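Local coordinates for mannosylglycerate hydrolase MGH1-like glycoside hydrolase domain-containing protein (Thermus thermophilus HB8, PDB 4WVA), which hydrolyses the osmotic-stress solute mannosylglycerate to mannose and glycerate, and probably splits glucosylglycerate in the same way, at residues L273-D278 with F285-V290; H144-Y149 with P159-M164; R50-L55 with E116-R121; T6-V11 with L414-T419. All coordinates share one frame; numbering follows the deposited sequence.

Contact 1 (L273-D278 with F285-V290)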
loop_
_atom_site.group_PDB
_atom_site.type_symbol
_atom_site.label_atom_id
_atom_site.label_comp_id
_atom_site.label_asym_id
_atom_site.label_seq_id
_atom_site.Cartn_x
_atom_site.Cartn_y
_atom_site.Cartn_z
ATOM N N LEU A 273 1.943 9.991 5.880
ATOM C CA LEU A 273 3.249 9.591 6.406
ATOM C C LEU A 273 4.235 9.342 5.292
ATOM O O LEU A 273 5.395 9.746 5.375
ATOM C CB LEU A 273 3.123 8.356 7.327
ATOM C CG LEU A 273 4.341 8.080 8.224
ATOM C CD1 LEU A 273 4.546 9.183 9.241
ATOM C CD2 LEU A 273 4.211 6.730 8.916
ATOM N N GLU A 274 3.790 8.714 4.208
ATOM C CA GLU A 274 4.673 8.503 3.077
ATOM C C GLU A 274 5.096 9.778 2.356
ATOM O O GLU A 274 6.174 9.823 1.758
ATOM C CB GLU A 274 4.108 7.452 2.123
ATOM C CG GLU A 274 4.166 6.064 2.721
ATOM C CD GLU A 274 5.602 5.620 2.996
ATOM O OE1 GLU A 274 6.365 5.408 2.039
ATOM O OE2 GLU A 274 5.944 5.504 4.170
ATOM N N ALA A 275 4.306 10.842 2.479
ATOM C CA ALA A 275 4.662 12.135 1.920
ATOM C C ALA A 275 5.918 12.716 2.568
ATOM O O ALA A 275 6.616 13.504 1.954
ATOM C CB ALA A 275 3.513 13.123 2.055
ATOM N N LEU A 276 6.201 12.344 3.808
ATOM C CA LEU A 276 7.351 12.898 4.530
ATOM C C LEU A 276 8.677 12.380 4.014
ATOM O O LEU A 276 9.744 12.896 4.379
ATOM C CB LEU A 276 7.237 12.602 6.028
ATOM C CG LEU A 276 5.957 13.106 6.723
ATOM C CD1 LEU A 276 6.001 12.753 8.197
ATOM C CD2 LEU A 276 5.788 14.599 6.527
ATOM N N TRP A 277 8.642 11.338 3.191
ATOM C CA TRP A 277 9.868 10.820 2.600
ATOM C C TRP A 277 10.489 11.828 1.637
ATOM O O TRP A 277 9.802 12.299 0.731
ATOM C CB TRP A 277 9.580 9.542 1.826
ATOM C CG TRP A 277 10.806 8.947 1.172
ATOM C CD1 TRP A 277 11.141 8.986 -0.152
ATOM C CD2 TRP A 277 11.828 8.197 1.817
ATOM N NE1 TRP A 277 12.314 8.312 -0.365
ATOM C CE2 TRP A 277 12.758 7.818 0.830
ATOM C CE3 TRP A 277 12.046 7.796 3.139
ATOM C CZ2 TRP A 277 13.900 7.066 1.130
ATOM C CZ3 TRP A 277 13.171 7.054 3.435
ATOM C CH2 TRP A 277 14.077 6.688 2.441
ATOM N N ASP A 278 11.781 12.108 1.823
ATOM C CA ASP A 278 12.539 12.943 0.915
ATOM C C ASP A 278 13.454 12.062 0.076
ATOM O O ASP A 278 14.384 11.439 0.585
ATOM C CB ASP A 278 13.369 13.980 1.683
ATOM C CG ASP A 278 14.000 14.990 0.752
ATOM O OD1 ASP A 278 15.151 14.806 0.368
ATOM O OD2 ASP A 278 13.279 15.892 0.300
ATOM N N PHE A 285 11.569 13.124 6.815
ATOM C CA PHE A 285 11.734 14.375 7.556
ATOM C C PHE A 285 10.435 14.802 8.208
ATOM O O PHE A 285 9.358 14.629 7.644
ATOM C CB PHE A 285 12.161 15.513 6.619
ATOM C CG PHE A 285 13.571 15.394 6.085
ATOM C CD1 PHE A 285 14.598 14.893 6.860
ATOM C CD2 PHE A 285 13.866 15.837 4.794
ATOM C CE1 PHE A 285 15.896 14.806 6.356
ATOM C CE2 PHE A 285 15.158 15.749 4.289
ATOM C CZ PHE A 285 16.164 15.223 5.071
ATOM N N SER A 286 10.553 15.426 9.381
ATOM C CA SER A 286 9.459 16.210 9.917
ATOM C C SER A 286 9.319 17.494 9.079
ATOM O O SER A 286 10.266 17.900 8.381
ATOM C CB SER A 286 9.738 16.550 11.381
ATOM O OG SER A 286 9.804 15.378 12.189
ATOM N N TRP A 287 8.130 18.100 9.139
ATOM C CA TRP A 287 7.816 19.310 8.405
ATOM C C TRP A 287 7.479 20.481 9.317
ATOM O O TRP A 287 6.763 20.338 10.306
ATOM C CB TRP A 287 6.662 19.076 7.449
ATOM C CG TRP A 287 6.942 18.198 6.282
ATOM C CD1 TRP A 287 8.132 17.654 5.897
ATOM C CD2 TRP A 287 5.988 17.799 5.300
ATOM N NE1 TRP A 287 7.967 16.934 4.739
ATOM C CE2 TRP A 287 6.660 17.011 4.358
ATOM C CE3 TRP A 287 4.615 18.018 5.143
ATOM C CZ2 TRP A 287 6.011 16.449 3.258
ATOM C CZ3 TRP A 287 3.976 17.455 4.054
ATOM C CH2 TRP A 287 4.676 16.676 3.134
ATOM N N ASP A 288 7.987 21.652 8.942
ATOM C CA ASP A 288 7.723 22.893 9.651
ATOM C C ASP A 288 6.626 23.631 8.914
ATOM O O ASP A 288 6.849 24.119 7.800
ATOM C CB ASP A 288 9.007 23.727 9.680
ATOM C CG ASP A 288 8.827 25.087 10.320
ATOM O OD1 ASP A 288 7.682 25.512 10.568
ATOM O OD2 ASP A 288 9.886 25.733 10.522
ATOM N N LEU A 289 5.453 23.702 9.520
ATOM C CA LEU A 289 4.282 24.276 8.836
ATOM C C LEU A 289 4.217 25.789 8.946
ATOM O O LEU A 289 3.445 26.421 8.216
ATOM C CB LEU A 289 2.986 23.666 9.325
ATOM C CG LEU A 289 2.785 22.159 9.099
ATOM C CD1 LEU A 289 1.398 21.761 9.563
ATOM C CD2 LEU A 289 2.998 21.743 7.663
ATOM N N VAL A 290 5.011 26.377 9.836
ATOM C CA VAL A 290 5.100 27.841 9.890
ATOM C C VAL A 290 5.912 28.334 8.689
ATOM O O VAL A 290 5.462 29.214 7.954
ATOM C CB VAL A 290 5.696 28.314 11.234
ATOM C CG1 VAL A 290 6.010 29.806 11.200
ATOM C CG2 VAL A 290 4.739 27.973 12.365
HETATM O O HOH W 1 10.148 15.620 3.514
#

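Contact 2 (H144-Y149 with P159-M164)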
loop_
_atom_site.group_PDB
_atom_site.type_symbol
_atom_site.label_atom_id
_atom_site.label_comp_id
_atom_site.label_asym_id
_atom_site.label_seq_id
_atom_site.Cartn_x
_atom_site.Cartn_y
_atom_site.Cartn_z
ATOM N N HIS A 144 -9.358 16.135 15.461
ATOM C CA HIS A 144 -10.209 17.328 15.579
ATOM C C HIS A 144 -9.391 18.566 15.943
ATOM O O HIS A 144 -9.597 19.645 15.375
ATOM C CB HIS A 144 -11.314 17.106 16.624
ATOM C CG HIS A 144 -12.262 18.270 16.771
ATOM N ND1 HIS A 144 -12.256 19.103 17.870
ATOM C CD2 HIS A 144 -13.246 18.729 15.961
ATOM C CE1 HIS A 144 -13.190 20.029 17.732
ATOM N NE2 HIS A 144 -13.807 19.822 16.582
ATOM N N ALA A 145 -8.475 18.427 16.904
ATOM C CA ALA A 145 -7.704 19.564 17.376
ATOM C C ALA A 145 -6.474 19.851 16.513
ATOM O O ALA A 145 -6.051 21.006 16.366
ATOM C CB ALA A 145 -7.302 19.336 18.818
ATOM N N ARG A 146 -5.860 18.800 15.966
ATOM C CA ARG A 146 -4.534 18.932 15.373
ATOM C C ARG A 146 -4.446 18.596 13.879
ATOM O O ARG A 146 -3.363 18.639 13.317
ATOM C CB ARG A 146 -3.515 18.098 16.154
ATOM C CG ARG A 146 -3.511 18.406 17.644
ATOM C CD ARG A 146 -3.043 19.824 17.924
ATOM N NE ARG A 146 -2.845 20.056 19.370
ATOM C CZ ARG A 146 -1.765 19.676 20.045
ATOM N NH1 ARG A 146 -0.773 19.059 19.432
ATOM N NH2 ARG A 146 -1.672 19.915 21.356
ATOM N N ASP A 147 -5.578 18.306 13.244
ATOM C CA ASP A 147 -5.621 18.111 11.799
ATOM C C ASP A 147 -6.859 18.793 11.207
ATOM O O ASP A 147 -7.694 18.133 10.582
ATOM C CB ASP A 147 -5.594 16.619 11.459
ATOM C CG ASP A 147 -5.483 16.360 9.967
ATOM O OD1 ASP A 147 -4.976 17.247 9.241
ATOM O OD2 ASP A 147 -5.896 15.262 9.552
ATOM N N PRO A 148 -6.954 20.119 11.379
ATOM C CA PRO A 148 -8.119 20.883 10.912
ATOM C C PRO A 148 -8.268 20.906 9.385
ATOM O O PRO A 148 -9.388 21.104 8.887
ATOM C CB PRO A 148 -7.853 22.294 11.458
ATOM C CG PRO A 148 -6.393 22.373 11.666
ATOM C CD PRO A 148 -6.009 20.980 12.108
ATOM N N TYR A 149 -7.165 20.732 8.655
ATOM C CA TYR A 149 -7.197 20.716 7.179
ATOM C C TYR A 149 -7.384 19.306 6.609
ATOM O O TYR A 149 -7.252 19.120 5.391
ATOM C CB TYR A 149 -5.924 21.348 6.599
ATOM C CG TYR A 149 -5.786 22.841 6.859
ATOM C CD1 TYR A 149 -6.582 23.759 6.173
ATOM C CD2 TYR A 149 -4.846 23.331 7.767
ATOM C CE1 TYR A 149 -6.459 25.126 6.399
ATOM C CE2 TYR A 149 -4.711 24.695 8.003
ATOM C CZ TYR A 149 -5.526 25.587 7.313
ATOM O OH TYR A 149 -5.403 26.938 7.536
ATOM N N PRO A 159 7.508 21.194 21.203
ATOM C CA PRO A 159 8.505 20.121 21.040
ATOM C C PRO A 159 8.356 18.986 22.077
ATOM O O PRO A 159 8.693 17.828 21.789
ATOM C CB PRO A 159 9.846 20.849 21.183
ATOM C CG PRO A 159 9.517 22.145 21.859
ATOM C CD PRO A 159 8.161 22.512 21.351
ATOM N N TRP A 160 7.861 19.300 23.272
ATOM C CA TRP A 160 7.591 18.275 24.295
ATOM C C TRP A 160 6.657 17.182 23.783
ATOM O O TRP A 160 6.761 16.029 24.222
ATOM C CB TRP A 160 7.003 18.870 25.590
ATOM C CG TRP A 160 8.039 19.477 26.524
ATOM C CD1 TRP A 160 9.321 19.080 26.657
ATOM C CD2 TRP A 160 7.842 20.528 27.493
ATOM N NE1 TRP A 160 9.960 19.828 27.629
ATOM C CE2 TRP A 160 9.073 20.732 28.143
ATOM C CE3 TRP A 160 6.749 21.329 27.850
ATOM C CZ2 TRP A 160 9.245 21.700 29.141
ATOM C CZ3 TRP A 160 6.929 22.303 28.826
ATOM C CH2 TRP A 160 8.160 22.468 29.461
ATOM N N GLU A 161 5.749 17.532 22.867
ATOM C CA GLU A 161 4.769 16.564 22.379
ATOM C C GLU A 161 5.365 15.471 21.491
ATOM O O GLU A 161 4.757 14.400 21.345
ATOM C CB GLU A 161 3.641 17.254 21.636
ATOM C CG GLU A 161 2.876 18.240 22.487
ATOM C CD GLU A 161 1.661 18.781 21.788
ATOM O OE1 GLU A 161 0.561 18.701 22.362
ATOM O OE2 GLU A 161 1.811 19.255 20.644
ATOM N N SER A 162 6.539 15.727 20.934
ATOM C CA SER A 162 7.309 14.708 20.212
ATOM C C SER A 162 7.891 13.649 21.132
ATOM O O SER A 162 8.285 12.586 20.672
ATOM C CB SER A 162 8.446 15.343 19.423
ATOM O OG SER A 162 9.492 15.796 20.286
ATOM N N GLY A 163 7.976 13.951 22.432
ATOM C CA GLY A 163 8.734 13.117 23.353
ATOM C C GLY A 163 10.240 13.244 23.203
ATOM O O GLY A 163 10.989 12.659 23.995
ATOM N N MET A 164 10.684 14.035 22.228
ATOM C CA MET A 164 12.085 14.161 21.853
ATOM C C MET A 164 12.457 15.637 21.963
ATOM O O MET A 164 12.736 16.348 20.988
ATOM C CB MET A 164 12.320 13.603 20.456
ATOM C CG MET A 164 11.855 12.173 20.332
ATOM S SD MET A 164 12.218 11.501 18.702
ATOM C CE MET A 164 11.490 9.864 18.799
#

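Contact 3 (R50-L55 with E116-R121)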
loop_
_atom_site.group_PDB
_atom_site.type_symbol
_atom_site.label_atom_id
_atom_site.label_comp_id
_atom_site.label_asym_id
_atom_site.label_seq_id
_atom_site.Cartn_x
_atom_site.Cartn_y
_atom_site.Cartn_z
ATOM N N ARG A 50 -1.038 -5.639 36.768
ATOM C CA ARG A 50 -0.248 -4.440 36.982
ATOM C C ARG A 50 0.019 -3.692 35.677
ATOM O O ARG A 50 0.012 -2.465 35.666
ATOM C CB ARG A 50 1.066 -4.798 37.684
ATOM C CG ARG A 50 1.959 -3.612 37.990
ATOM C CD ARG A 50 1.311 -2.633 38.937
ATOM N NE ARG A 50 2.184 -1.496 39.216
ATOM C CZ ARG A 50 2.350 -0.443 38.412
ATOM N NH1 ARG A 50 1.703 -0.368 37.239
ATOM N NH2 ARG A 50 3.148 0.551 38.788
ATOM N N ALA A 51 0.221 -4.433 34.582
ATOM C CA ALA A 51 0.409 -3.841 33.257
ATOM C C ALA A 51 -0.847 -3.084 32.828
ATOM O O ALA A 51 -0.774 -1.959 32.376
ATOM C CB ALA A 51 0.783 -4.907 32.250
ATOM N N TRP A 52 -2.009 -3.698 33.001
ATOM C CA TRP A 52 -3.258 -3.017 32.679
ATOM C C TRP A 52 -3.447 -1.783 33.556
ATOM O O TRP A 52 -3.866 -0.725 33.096
ATOM C CB TRP A 52 -4.448 -3.929 32.893
ATOM C CG TRP A 52 -4.673 -4.967 31.864
ATOM C CD1 TRP A 52 -4.550 -6.301 32.014
ATOM C CD2 TRP A 52 -5.107 -4.751 30.514
ATOM N NE1 TRP A 52 -4.870 -6.947 30.849
ATOM C CE2 TRP A 52 -5.228 -6.012 29.911
ATOM C CE3 TRP A 52 -5.419 -3.612 29.766
ATOM C CZ2 TRP A 52 -5.635 -6.166 28.584
ATOM C CZ3 TRP A 52 -5.818 -3.772 28.442
ATOM C CH2 TRP A 52 -5.939 -5.023 27.877
ATOM N N GLN A 53 -3.136 -1.927 34.841
ATOM C CA GLN A 53 -3.400 -0.848 35.785
ATOM C C GLN A 53 -2.670 0.433 35.404
ATOM O O GLN A 53 -3.215 1.532 35.552
ATOM C CB GLN A 53 -3.054 -1.280 37.214
ATOM C CG GLN A 53 -4.063 -2.244 37.826
ATOM C CD GLN A 53 -5.449 -1.630 37.978
ATOM O OE1 GLN A 53 -5.590 -0.410 38.204
ATOM N NE2 GLN A 53 -6.485 -2.462 37.841
ATOM N N GLU A 54 -1.438 0.289 34.915
ATOM C CA GLU A 54 -0.661 1.421 34.425
ATOM C C GLU A 54 -1.486 2.272 33.466
ATOM O O GLU A 54 -1.468 3.501 33.554
ATOM C CB GLU A 54 0.638 0.966 33.736
ATOM C CG GLU A 54 1.601 2.111 33.436
ATOM C CD GLU A 54 2.428 2.557 34.627
ATOM O OE1 GLU A 54 2.624 1.739 35.555
ATOM O OE2 GLU A 54 2.925 3.713 34.613
ATOM N N LEU A 55 -2.177 1.622 32.523
ATOM C CA LEU A 55 -2.883 2.356 31.481
ATOM C C LEU A 55 -4.271 2.788 31.956
ATOM O O LEU A 55 -4.777 3.832 31.557
ATOM C CB LEU A 55 -2.971 1.516 30.219
ATOM C CG LEU A 55 -1.601 1.032 29.724
ATOM C CD1 LEU A 55 -1.795 0.273 28.430
ATOM C CD2 LEU A 55 -0.629 2.199 29.594
ATOM N N GLU A 116 -4.403 -9.160 23.522
ATOM C CA GLU A 116 -4.243 -10.426 22.798
ATOM C C GLU A 116 -3.476 -11.460 23.615
ATOM O O GLU A 116 -3.693 -12.672 23.443
ATOM C CB GLU A 116 -3.539 -10.198 21.457
ATOM C CG GLU A 116 -4.398 -9.446 20.442
ATOM C CD GLU A 116 -3.723 -9.273 19.098
ATOM O OE1 GLU A 116 -2.530 -9.607 18.994
ATOM O OE2 GLU A 116 -4.362 -8.789 18.157
ATOM N N LYS A 117 -2.588 -11.001 24.490
ATOM C CA LYS A 117 -1.654 -11.916 25.173
ATOM C C LYS A 117 -1.916 -12.189 26.652
ATOM O O LYS A 117 -1.260 -13.073 27.242
ATOM C CB LYS A 117 -0.206 -11.438 25.024
ATOM C CG LYS A 117 0.298 -11.358 23.599
ATOM C CD LYS A 117 0.240 -12.685 22.889
ATOM C CE LYS A 117 0.790 -12.567 21.477
ATOM N NZ LYS A 117 1.061 -13.931 20.965
ATOM N N ASP A 118 -2.807 -11.435 27.279
ATOM C CA ASP A 118 -3.122 -11.674 28.679
ATOM C C ASP A 118 -3.629 -13.118 28.810
ATOM O O ASP A 118 -4.519 -13.510 28.077
ATOM C CB ASP A 118 -4.199 -10.694 29.135
ATOM C CG ASP A 118 -4.472 -10.746 30.630
ATOM O OD1 ASP A 118 -4.144 -11.763 31.309
ATOM O OD2 ASP A 118 -5.037 -9.741 31.117
ATOM N N PRO A 119 -3.034 -13.918 29.716
ATOM C CA PRO A 119 -3.569 -15.292 29.855
ATOM C C PRO A 119 -4.983 -15.364 30.443
ATOM O O PRO A 119 -5.674 -16.378 30.252
ATOM C CB PRO A 119 -2.542 -15.985 30.768
ATOM C CG PRO A 119 -1.827 -14.890 31.476
ATOM C CD PRO A 119 -1.842 -13.691 30.551
ATOM N N ASP A 120 -5.419 -14.309 31.114
ATOM C CA ASP A 120 -6.768 -14.246 31.687
ATOM C C ASP A 120 -7.672 -13.560 30.679
ATOM O O ASP A 120 -7.656 -12.348 30.535
ATOM C CB ASP A 120 -6.720 -13.503 33.024
ATOM C CG ASP A 120 -8.060 -13.448 33.731
ATOM O OD1 ASP A 120 -9.120 -13.629 33.093
ATOM O OD2 ASP A 120 -8.035 -13.203 34.958
ATOM N N ARG A 121 -8.443 -14.354 29.953
ATOM C CA ARG A 121 -9.227 -13.819 28.849
ATOM C C ARG A 121 -10.401 -12.978 29.326
ATOM O O ARG A 121 -10.792 -12.009 28.671
ATOM C CB ARG A 121 -9.715 -14.937 27.940
ATOM C CG ARG A 121 -8.600 -15.826 27.399
ATOM C CD ARG A 121 -7.429 -15.026 26.843
ATOM N NE ARG A 121 -7.913 -14.066 25.847
ATOM C CZ ARG A 121 -7.332 -12.912 25.515
ATOM N NH1 ARG A 121 -7.892 -12.148 24.581
ATOM N NH2 ARG A 121 -6.214 -12.515 26.077
#

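Contact 4 (T6-V11 with L414-T419)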
loop_
_atom_site.group_PDB
_atom_site.type_symbol
_atom_site.label_atom_id
_atom_site.label_comp_id
_atom_site.label_asym_id
_atom_site.label_seq_id
_atom_site.Cartn_x
_atom_site.Cartn_y
_atom_site.Cartn_z
ATOM N N THR A 6 16.435 -9.409 36.784
ATOM C CA THR A 6 16.217 -9.216 38.214
ATOM C C THR A 6 16.385 -7.750 38.596
ATOM O O THR A 6 15.556 -7.167 39.297
ATOM C CB THR A 6 17.200 -10.096 39.018
ATOM O OG1 THR A 6 16.908 -11.464 38.729
ATOM C CG2 THR A 6 17.040 -9.857 40.522
ATOM N N LYS A 7 17.454 -7.145 38.101
ATOM C CA LYS A 7 17.699 -5.730 38.348
ATOM C C LYS A 7 16.626 -4.846 37.710
ATOM O O LYS A 7 16.257 -3.820 38.292
ATOM C CB LYS A 7 19.089 -5.349 37.867
ATOM C CG LYS A 7 20.202 -6.098 38.616
ATOM C CD LYS A 7 20.324 -5.714 40.087
ATOM C CE LYS A 7 20.644 -4.239 40.293
ATOM N NZ LYS A 7 20.860 -3.900 41.735
ATOM N N ALA A 8 16.131 -5.231 36.531
ATOM C CA ALA A 8 15.058 -4.455 35.865
ATOM C C ALA A 8 13.767 -4.450 36.681
ATOM O O ALA A 8 13.080 -3.422 36.782
ATOM C CB ALA A 8 14.786 -4.995 34.469
ATOM N N VAL A 9 13.407 -5.605 37.237
ATOM C CA VAL A 9 12.228 -5.704 38.071
ATOM C C VAL A 9 12.383 -4.805 39.303
ATOM O O VAL A 9 11.430 -4.134 39.691
ATOM C CB VAL A 9 11.918 -7.164 38.497
ATOM C CG1 VAL A 9 10.838 -7.212 39.559
ATOM C CG2 VAL A 9 11.504 -8.002 37.297
ATOM N N GLU A 10 13.573 -4.776 39.899
ATOM C CA GLU A 10 13.842 -3.902 41.037
ATOM C C GLU A 10 13.580 -2.429 40.690
ATOM O O GLU A 10 12.953 -1.699 41.477
ATOM C CB GLU A 10 15.279 -4.100 41.529
ATOM C CG GLU A 10 15.665 -3.201 42.683
ATOM C CD GLU A 10 17.153 -3.227 42.978
ATOM O OE1 GLU A 10 17.835 -4.232 42.623
ATOM O OE2 GLU A 10 17.626 -2.220 43.572
ATOM N N VAL A 11 14.025 -2.001 39.511
ATOM C CA VAL A 11 13.805 -0.613 39.075
ATOM C C VAL A 11 12.318 -0.314 38.955
ATOM O O VAL A 11 11.845 0.724 39.440
ATOM C CB VAL A 11 14.526 -0.299 37.741
ATOM C CG1 VAL A 11 14.097 1.067 37.195
ATOM C CG2 VAL A 11 16.034 -0.380 37.928
ATOM N N LEU A 414 11.757 -2.308 28.970
ATOM C CA LEU A 414 12.010 -2.879 27.657
ATOM C C LEU A 414 13.123 -3.926 27.710
ATOM O O LEU A 414 13.081 -4.872 26.948
ATOM C CB LEU A 414 12.271 -1.778 26.624
ATOM C CG LEU A 414 11.025 -0.946 26.289
ATOM C CD1 LEU A 414 11.366 0.246 25.403
ATOM C CD2 LEU A 414 9.956 -1.791 25.612
ATOM N N ALA A 415 14.056 -3.819 28.655
ATOM C CA ALA A 415 14.978 -4.942 28.921
ATOM C C ALA A 415 14.187 -6.215 29.212
ATOM O O ALA A 415 14.484 -7.274 28.669
ATOM C CB ALA A 415 15.896 -4.623 30.094
ATOM N N LEU A 416 13.173 -6.103 30.071
ATOM C CA LEU A 416 12.309 -7.221 30.433
ATOM C C LEU A 416 11.484 -7.717 29.252
ATOM O O LEU A 416 11.402 -8.914 28.999
ATOM C CB LEU A 416 11.385 -6.807 31.587
ATOM C CG LEU A 416 12.040 -6.758 32.950
ATOM C CD1 LEU A 416 11.217 -5.910 33.906
ATOM C CD2 LEU A 416 12.181 -8.181 33.483
ATOM N N PHE A 417 10.854 -6.799 28.526
ATOM C CA PHE A 417 10.033 -7.188 27.404
ATOM C C PHE A 417 10.851 -7.847 26.282
ATOM O O PHE A 417 10.439 -8.885 25.726
ATOM C CB PHE A 417 9.215 -5.997 26.871
ATOM C CG PHE A 417 8.138 -6.409 25.922
ATOM C CD1 PHE A 417 7.045 -7.124 26.383
ATOM C CD2 PHE A 417 8.232 -6.115 24.572
ATOM C CE1 PHE A 417 6.054 -7.517 25.518
ATOM C CE2 PHE A 417 7.241 -6.524 23.693
ATOM C CZ PHE A 417 6.158 -7.220 24.175
ATOM N N TRP A 418 12.007 -7.276 25.981
ATOM C CA TRP A 418 12.813 -7.737 24.844
ATOM C C TRP A 418 13.391 -9.116 25.094
ATOM O O TRP A 418 13.634 -9.866 24.145
ATOM C CB TRP A 418 13.937 -6.732 24.544
ATOM C CG TRP A 418 14.161 -6.424 23.112
ATOM C CD1 TRP A 418 13.874 -7.202 22.036
ATOM C CD2 TRP A 418 14.758 -5.234 22.601
ATOM N NE1 TRP A 418 14.246 -6.560 20.872
ATOM C CE2 TRP A 418 14.791 -5.349 21.196
ATOM C CE3 TRP A 418 15.255 -4.075 23.192
ATOM C CZ2 TRP A 418 15.332 -4.355 20.372
ATOM C CZ3 TRP A 418 15.772 -3.075 22.363
ATOM C CH2 TRP A 418 15.809 -3.233 20.972
ATOM N N THR A 419 13.577 -9.472 26.361
ATOM C CA THR A 419 14.186 -10.748 26.721
ATOM C C THR A 419 13.139 -11.743 27.243
ATOM O O THR A 419 13.495 -12.753 27.844
ATOM C CB THR A 419 15.331 -10.596 27.736
ATOM O OG1 THR A 419 14.833 -10.009 28.955
ATOM C CG2 THR A 419 16.489 -9.759 27.173
#

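Contact 1 (L273-D278 with F285-V290)
Leu-276 sets its CD2 methyl over one face of the Trp-287 indole, 3.4 Å from the centroid of the five-membered ring and 15° off the ring normal, a CH-pi contact. CG stands anti to the carbonyl carbon (chi1 -57°), which carries the methyl across to the indole although CB does not point there. At the six-membered end of the same indole, Trp-287 CH2 rests on Ala-275 CB at 3.9 Å. One backbone bond at the start of the hairpin 277-278/283-288, from Phe-285 N to Leu-276 O, is 3.1 Å long and nearly straight at 174°. A water also donates to Leu-276 O, at 2.9 Å, and accepts from Trp-287 NE1 at 2.8 Å, lying in the indole plane at its edge. Beyond this, Asp-278 CB leans on Phe-285 CE2 at 3.6 Å, while Asp-278 OD1 accepts from Ala-281 N in the connecting turn. Val-235 packs on Leu-276, and the second subunit brings Leu-254 to Trp-287 and Arg-112 to Ala-275 O. The methyl over the face and the water at the edge probably steady the indole, and the water takes up its buried N-H, whereas Phe-285 O is buried here with no partner in the model.

Contact 2 (H144-Y149 with P159-M164)
The guanidinium of Arg-146 meets the carboxylate of Glu-161 edge-on, with Glu-161 CD in the guanidinium plane and the two planes turned 38° apart. The grip is end-on: Arg-146 NH2 gives a 2.7 Å bond to the syn lone pair of Glu-161 OE1, and Arg-146 NH1 reaches Glu-161 OE2 at 2.9 Å, tilted out of both planes. The arginine chain bends at chi2 (-66°), while the glutamate runs extended beyond CG to meet it. This buried salt bridge ties the last turn of helix 121-146, in the (alpha/alpha)6-barrel, to the loop carrying Gly-163, a likely substrate-binding residue whose O is hydrogen-bonded to a Tris molecule in the crystal. Thr-102 N and Val-157 N also donate to Glu-161, and Arg-146 NH1 to Val-155 O. A leucine in place of Arg-146 would probably leave the buried carboxylate of Glu-161 without its counter-charge, though still bonded to those two backbone N-H groups, and Val-155 O without this donor. Next along the loop, Ser-162 OG accepts from Met-164 N at 2.9 Å, an ST turn, and donates back to Pro-159 O at 2.7 Å.

Contact 3 (R50-L55 with E116-R121)
Trp-52, on helix 48-62, reaches across to Asp-118, the first residue past helix 107-117, where an Asx turn leads the chain into helix 121-146. One hydrogen bond carries the contact between these segments: Trp-52 NE1 donates to Asp-118 OD2 at 2.8 Å, with an angle of 158° at the hydrogen. The oxygen lies in the plane of the indole, at its edge, whereas the N-H comes to the anti side of the carboxylate and 26° out of its plane. CG of Asp-118 anti to the backbone N (chi1 -173°) directs the carboxylate at the tryptophan.

The other oxygen serves the turn. Asp-118 OD1 accepts from Asp-120 N at 2.9 Å, from above the carboxylate plane, and forms a salt bridge with Arg-123. Replacing Asp-118 by an asparagine would probably leave Arg-123 without this counter-charge and a single oxygen to serve either Trp-52 NE1 or Asp-120 N. Packing adds to the bond: Leu-114 and Leu-131 touch Trp-52, and Trp-48 lies against Asp-118.

Ionic bonds lead outward to the third subunit, where Glu-280 pairs with Lys-117 and Glu-293 with Arg-121. The guanidinium of that arginine is also anchored within the turn, Arg-121 NH2 donating to a lone pair of Asp-118 O at 2.8 Å, with the oxygen in the guanidinium plane.

Contact 4 (T6-V11 with L414-T419)
Leu-416 places CG anti to its carbonyl carbon (chi1 -76°), which sends the isobutyl group out from helix 409-418 onto Ala-8 and Val-9 of helix 4-15. In Val-9 it is CG2 that stands anti to the carbonyl carbon, and this is the methyl that meets the leucine. Ala-8 CB sits against the branch point, 3.6 Å from Leu-416 CG and 3.7 Å from Leu-416 CD1. Val-9 CG2 approaches the fork of the leucine, 3.9 Å from Leu-416 CD2 and 4.0 Å from Leu-416 CD1, the two side chains crossing at about a right angle. The contact is wholly apolar, with no hydrogen bond between the segments. The small alanine at the closest point is consistent with the close approach of the backbones, Ala-8 CA lying 6.7 Å from Leu-416 CA.

Polar links lie at the end of the C-terminal helix. Thr-419 OG1 donates back to Ala-415 O at 2.8 Å, and Arg-5, from the N-terminal helix, gives NH1 to both Leu-416 O and Thr-419 OG1.

Thus the first and last helices of the chain pack together. Phe-391 touches both Ala-8 and Ala-415, while the end of the last helix leans on its neighbours: Trp-418 meets Trp-360 of helix 356-368 edge to face, and Thr-419, just past the helix, touches Leu-383 of helix 372-389.

Contact 4 brings the two ends of the chain together, so the other three all fall between its segments in sequence. Contacts 3 and 4 are neighbours, centres about 17 Å apart; contacts 1 and 2, at about 13 Å, form another pair, and contacts 1 and 3 lie about 36 Å apart across the chain's centre. Contact 2 is the one near the reaction: the side chain of Glu-161 is about 6 Å from that of Gln-103, a likely substrate-binding residue, and about 8 Å from that of Asp-165, the probable proton donor. Contacts 1 and 3 both make polar bonds to other subunits, and Asp-278 of contact 1 packs on Glu-116 of the second subunit.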